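Local coordinates for protein cytochrome c (Rhodothermus marinus, PDB 3CP5) that binds a single heme c covalently and, judging by its family, probably serves in electron transfer, at residues Val23-Ala31 with Arg111-Glu122. Numbering follows the deposited sequence. Where two conformers were deposited one is given.
Sequences VSLGEQIDA and RAILEYLRQVAE
Ile29 and Leu25, from the loop preceding helix 31-44, pack on opposite faces of the Arg118 guanidinium on helix 107-123. Leu25 CD2 stands 3.3 Å above the guanidinium plane and Ile29 CG1 4.0 Å beyond the other face, both offset toward the rim. With chi1 at -72°, Ile29 puts CG1 anti to its carbonyl carbon and leaves CG2 anti to the backbone N; Ile29 CG2 thereby approaches Gln119 OE1 to 3.3 Å, while Ile29 CD1 comes to 4.0 Å from Glu122 CG; the Gln119 amide nitrogen itself bonds to Asn123. Between Arg111 and Arg118, Glu115 divides its carboxylate. Glu115 OE1 takes the Asp30 N-H through its anti lone pair, 2.8 Å and nearly straight at 175°, and also accepts a hydrogen bond from water 2, which accepts from Gly26 N. Glu115 OE2 forms salt bridges with Arg111 NH1 (2.8 Å) and Arg118 NH1 (3.0 Å), which arrive from opposite faces of the carboxylate plane. Arg111 NH2, in turn, holds Ser24 O at 2.8 Å within its guanidinium plane. Replacing Glu115 with an alanine would probably leave both arginines without their shared anion and the Asp30 N-H without its acceptor. A buried carboxylate, its charge probably balanced by Arg111 and Arg118, thus fastens the loop to the C-terminal helix.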
loop_
_atom_site.group_PDB
_atom_site.type_symbol
_atom_site.label_atom_id
_atom_site.label_comp_id
_atom_site.label_asym_id
_atom_site.label_seq_id
_atom_site.Cartn_x
_atom_site.Cartn_y
_atom_site.Cartn_z
ATOM N N VAL A 23 12.278 -2.882 4.061
ATOM C CA VAL A 23 12.210 -1.471 3.772
ATOM C C VAL A 23 13.078 -0.687 4.759
ATOM O O VAL A 23 13.391 -1.160 5.869
ATOM C CB VAL A 23 10.783 -0.921 3.857
ATOM C CG1 VAL A 23 9.892 -1.610 2.840
ATOM C CG2 VAL A 23 10.255 -1.057 5.262
ATOM N N SER A 24 13.551 0.493 4.438
ATOM C CA SER A 24 14.298 1.374 5.332
ATOM C C SER A 24 13.466 2.594 5.672
ATOM O O SER A 24 13.066 3.300 4.748
ATOM C CB SER A 24 15.602 1.813 4.667
ATOM O OG SER A 24 16.366 2.637 5.523
ATOM N N LEU A 25 13.196 2.894 6.917
ATOM C CA LEU A 25 12.391 4.076 7.268
ATOM C C LEU A 25 13.232 5.038 8.091
ATOM O O LEU A 25 14.039 4.503 8.866
ATOM C CB LEU A 25 11.150 3.551 8.052
ATOM C CG LEU A 25 9.972 3.191 7.168
ATOM C CD1 LEU A 25 10.252 2.115 6.175
ATOM C CD2 LEU A 25 8.643 2.945 7.828
ATOM N N GLY A 26 13.216 6.368 8.009
ATOM C CA GLY A 26 14.120 7.116 8.915
ATOM C C GLY A 26 13.503 7.351 10.283
ATOM O O GLY A 26 12.427 6.783 10.492
ATOM N N GLU A 27 14.001 8.128 11.255
ATOM C CA GLU A 27 13.227 8.239 12.525
ATOM C C GLU A 27 11.952 9.043 12.343
ATOM O O GLU A 27 10.914 8.998 13.006
ATOM C CB GLU A 27 13.893 8.919 13.715
ATOM C CG GLU A 27 12.985 9.390 14.846
ATOM C CD GLU A 27 12.130 8.374 15.570
ATOM O OE1 GLU A 27 10.987 8.034 15.164
ATOM O OE2 GLU A 27 12.592 7.877 16.630
ATOM N N GLN A 28 12.047 9.904 11.353
ATOM C CA GLN A 28 10.845 10.658 11.101
ATOM C C GLN A 28 10.544 10.580 9.621
ATOM O O GLN A 28 11.393 10.236 8.810
ATOM C CB GLN A 28 10.972 12.090 11.497
ATOM C CG GLN A 28 12.307 12.753 11.363
ATOM C CD GLN A 28 12.526 13.580 12.614
ATOM O OE1 GLN A 28 13.593 13.565 13.212
ATOM N NE2 GLN A 28 11.476 14.301 12.969
ATOM N N ILE A 29 9.303 10.936 9.360
ATOM C CA ILE A 29 8.903 11.054 7.977
ATOM C C ILE A 29 9.766 12.065 7.228
ATOM O O ILE A 29 10.033 13.138 7.751
ATOM C CB ILE A 29 7.430 11.437 7.930
ATOM C CG1 ILE A 29 6.586 10.225 8.354
ATOM C CG2 ILE A 29 6.977 11.948 6.567
ATOM C CD1 ILE A 29 5.243 10.593 8.880
ATOM N N ASP A 30 10.171 11.691 6.009
ATOM C CA ASP A 30 10.894 12.568 5.073
ATOM C C ASP A 30 9.826 13.337 4.327
ATOM O O ASP A 30 9.083 12.860 3.484
ATOM C CB ASP A 30 11.754 11.708 4.179
ATOM C CG ASP A 30 12.478 12.426 3.105
ATOM O OD1 ASP A 30 12.047 13.508 2.658
ATOM O OD2 ASP A 30 13.519 11.903 2.619
ATOM N N ALA A 31 9.643 14.609 4.643
ATOM C CA ALA A 31 8.489 15.370 4.157
ATOM C C ALA A 31 8.503 15.511 2.649
ATOM O O ALA A 31 7.459 15.468 1.984
ATOM C CB ALA A 31 8.428 16.714 4.869
ATOM N N ARG A 111 7.724 3.288 -2.610
ATOM C CA ARG A 111 8.281 3.726 -1.316
ATOM C C ARG A 111 7.850 5.148 -0.987
ATOM O O ARG A 111 7.592 5.482 0.186
ATOM C CB ARG A 111 9.783 3.541 -1.383
ATOM C CG ARG A 111 10.523 3.955 -0.104
ATOM C CD ARG A 111 10.050 3.108 1.085
ATOM N NE ARG A 111 10.613 3.569 2.349
ATOM C CZ ARG A 111 10.105 4.554 3.111
ATOM N NH1 ARG A 111 9.008 5.231 2.798
ATOM N NH2 ARG A 111 10.736 4.848 4.235
ATOM N N ALA A 112 7.725 6.026 -1.990
ATOM C CA ALA A 112 7.193 7.382 -1.788
ATOM C C ALA A 112 5.750 7.366 -1.337
ATOM O O ALA A 112 5.335 8.052 -0.411
ATOM C CB ALA A 112 7.405 8.222 -3.058
ATOM N N ILE A 113 4.916 6.538 -1.999
ATOM C CA ILE A 113 3.528 6.384 -1.611
ATOM C C ILE A 113 3.435 5.874 -0.191
ATOM O O ILE A 113 2.615 6.361 0.612
ATOM C CB ILE A 113 2.733 5.518 -2.621
ATOM C CG1 ILE A 113 2.686 6.186 -3.996
ATOM C CG2 ILE A 113 1.348 5.212 -2.115
ATOM C CD1 ILE A 113 2.130 5.327 -5.098
ATOM N N LEU A 114 4.303 4.926 0.203
ATOM C CA LEU A 114 4.294 4.444 1.590
ATOM C C LEU A 114 4.606 5.570 2.577
ATOM O O LEU A 114 3.926 5.681 3.595
ATOM C CB LEU A 114 5.323 3.325 1.763
ATOM C CG LEU A 114 5.534 2.762 3.164
ATOM C CD1 LEU A 114 4.257 2.107 3.668
ATOM C CD2 LEU A 114 6.704 1.848 3.319
ATOM N N GLU A 115 5.515 6.454 2.234
ATOM C CA GLU A 115 5.832 7.615 3.045
ATOM C C GLU A 115 4.619 8.542 3.213
ATOM O O GLU A 115 4.331 9.041 4.330
ATOM C CB GLU A 115 7.034 8.396 2.515
ATOM C CG GLU A 115 7.693 9.190 3.610
ATOM C CD GLU A 115 8.593 8.443 4.559
ATOM O OE1 GLU A 115 9.443 9.113 5.187
ATOM O OE2 GLU A 115 8.479 7.203 4.653
ATOM N N TYR A 116 3.889 8.774 2.130
ATOM C CA TYR A 116 2.641 9.508 2.188
ATOM C C TYR A 116 1.623 8.845 3.101
ATOM O O TYR A 116 0.966 9.486 3.941
ATOM C CB TYR A 116 2.078 9.708 0.789
ATOM C CG TYR A 116 0.681 10.313 0.768
ATOM C CD1 TYR A 116 0.453 11.597 1.214
ATOM C CD2 TYR A 116 -0.416 9.635 0.296
ATOM C CE1 TYR A 116 -0.826 12.166 1.184
ATOM C CE2 TYR A 116 -1.675 10.166 0.261
ATOM C CZ TYR A 116 -1.891 11.445 0.705
ATOM O OH TYR A 116 -3.135 11.990 0.699
ATOM N N LEU A 117 1.468 7.540 3.003
ATOM C CA LEU A 117 0.572 6.786 3.872
ATOM C C LEU A 117 0.957 6.868 5.348
ATOM O O LEU A 117 0.122 6.985 6.226
ATOM C CB LEU A 117 0.399 5.349 3.381
ATOM C CG LEU A 117 -0.298 5.180 2.034
ATOM C CD1 LEU A 117 -0.160 3.751 1.544
ATOM C CD2 LEU A 117 -1.765 5.536 2.115
ATOM N N ARG A 118 2.249 6.878 5.691
ATOM C CA ARG A 118 2.718 7.119 7.063
ATOM C C ARG A 118 2.304 8.522 7.516
ATOM O O ARG A 118 1.869 8.729 8.651
ATOM C CB ARG A 118 4.239 6.960 7.152
ATOM C CG ARG A 118 4.746 5.552 6.854
ATOM C CD ARG A 118 6.273 5.475 6.861
ATOM N NE ARG A 118 6.880 5.685 8.174
ATOM C CZ ARG A 118 7.980 6.304 8.519
ATOM N NH1 ARG A 118 8.786 6.928 7.667
ATOM N NH2 ARG A 118 8.379 6.368 9.773
ATOM N N GLN A 119 2.397 9.503 6.622
ATOM C CA GLN A 119 2.022 10.848 6.942
ATOM C C GLN A 119 0.539 11.038 7.196
ATOM O O GLN A 119 0.144 11.696 8.172
ATOM C CB GLN A 119 2.462 11.813 5.829
ATOM C CG GLN A 119 2.197 13.294 6.171
ATOM C CD GLN A 119 3.028 13.765 7.332
ATOM O OE1 GLN A 119 4.259 13.757 7.265
ATOM N NE2 GLN A 119 2.382 14.204 8.405
ATOM N N VAL A 120 -0.321 10.495 6.361
ATOM C CA VAL A 120 -1.743 10.674 6.582
ATOM C C VAL A 120 -2.224 9.956 7.835
ATOM O O VAL A 120 -3.176 10.430 8.449
ATOM C CB VAL A 120 -2.584 10.279 5.353
ATOM C CG1 VAL A 120 -2.209 11.093 4.121
ATOM C CG2 VAL A 120 -2.464 8.821 5.003
ATOM N N ALA A 121 -1.557 8.875 8.247
ATOM C CA ALA A 121 -1.881 8.221 9.519
ATOM C C ALA A 121 -1.560 9.142 10.681
ATOM O O ALA A 121 -2.260 9.145 11.655
ATOM C CB ALA A 121 -1.134 6.887 9.653
ATOM N N GLU A 122 -0.543 9.991 10.572
ATOM C CA GLU A 122 -0.247 11.001 11.600
ATOM C C GLU A 122 -1.200 12.199 11.595
ATOM O O GLU A 122 -1.505 12.778 12.647
ATOM C CB GLU A 122 1.172 11.539 11.428
ATOM C CG GLU A 122 2.292 10.551 11.626
ATOM C CD GLU A 122 2.468 10.040 13.035
ATOM O OE1 GLU A 122 1.504 9.520 13.646
ATOM O OE2 GLU A 122 3.583 10.122 13.572
HETATM O O HOH W 1 12.883 1.490 1.826
HETATM O O HOH W 2 11.641 7.520 5.587
#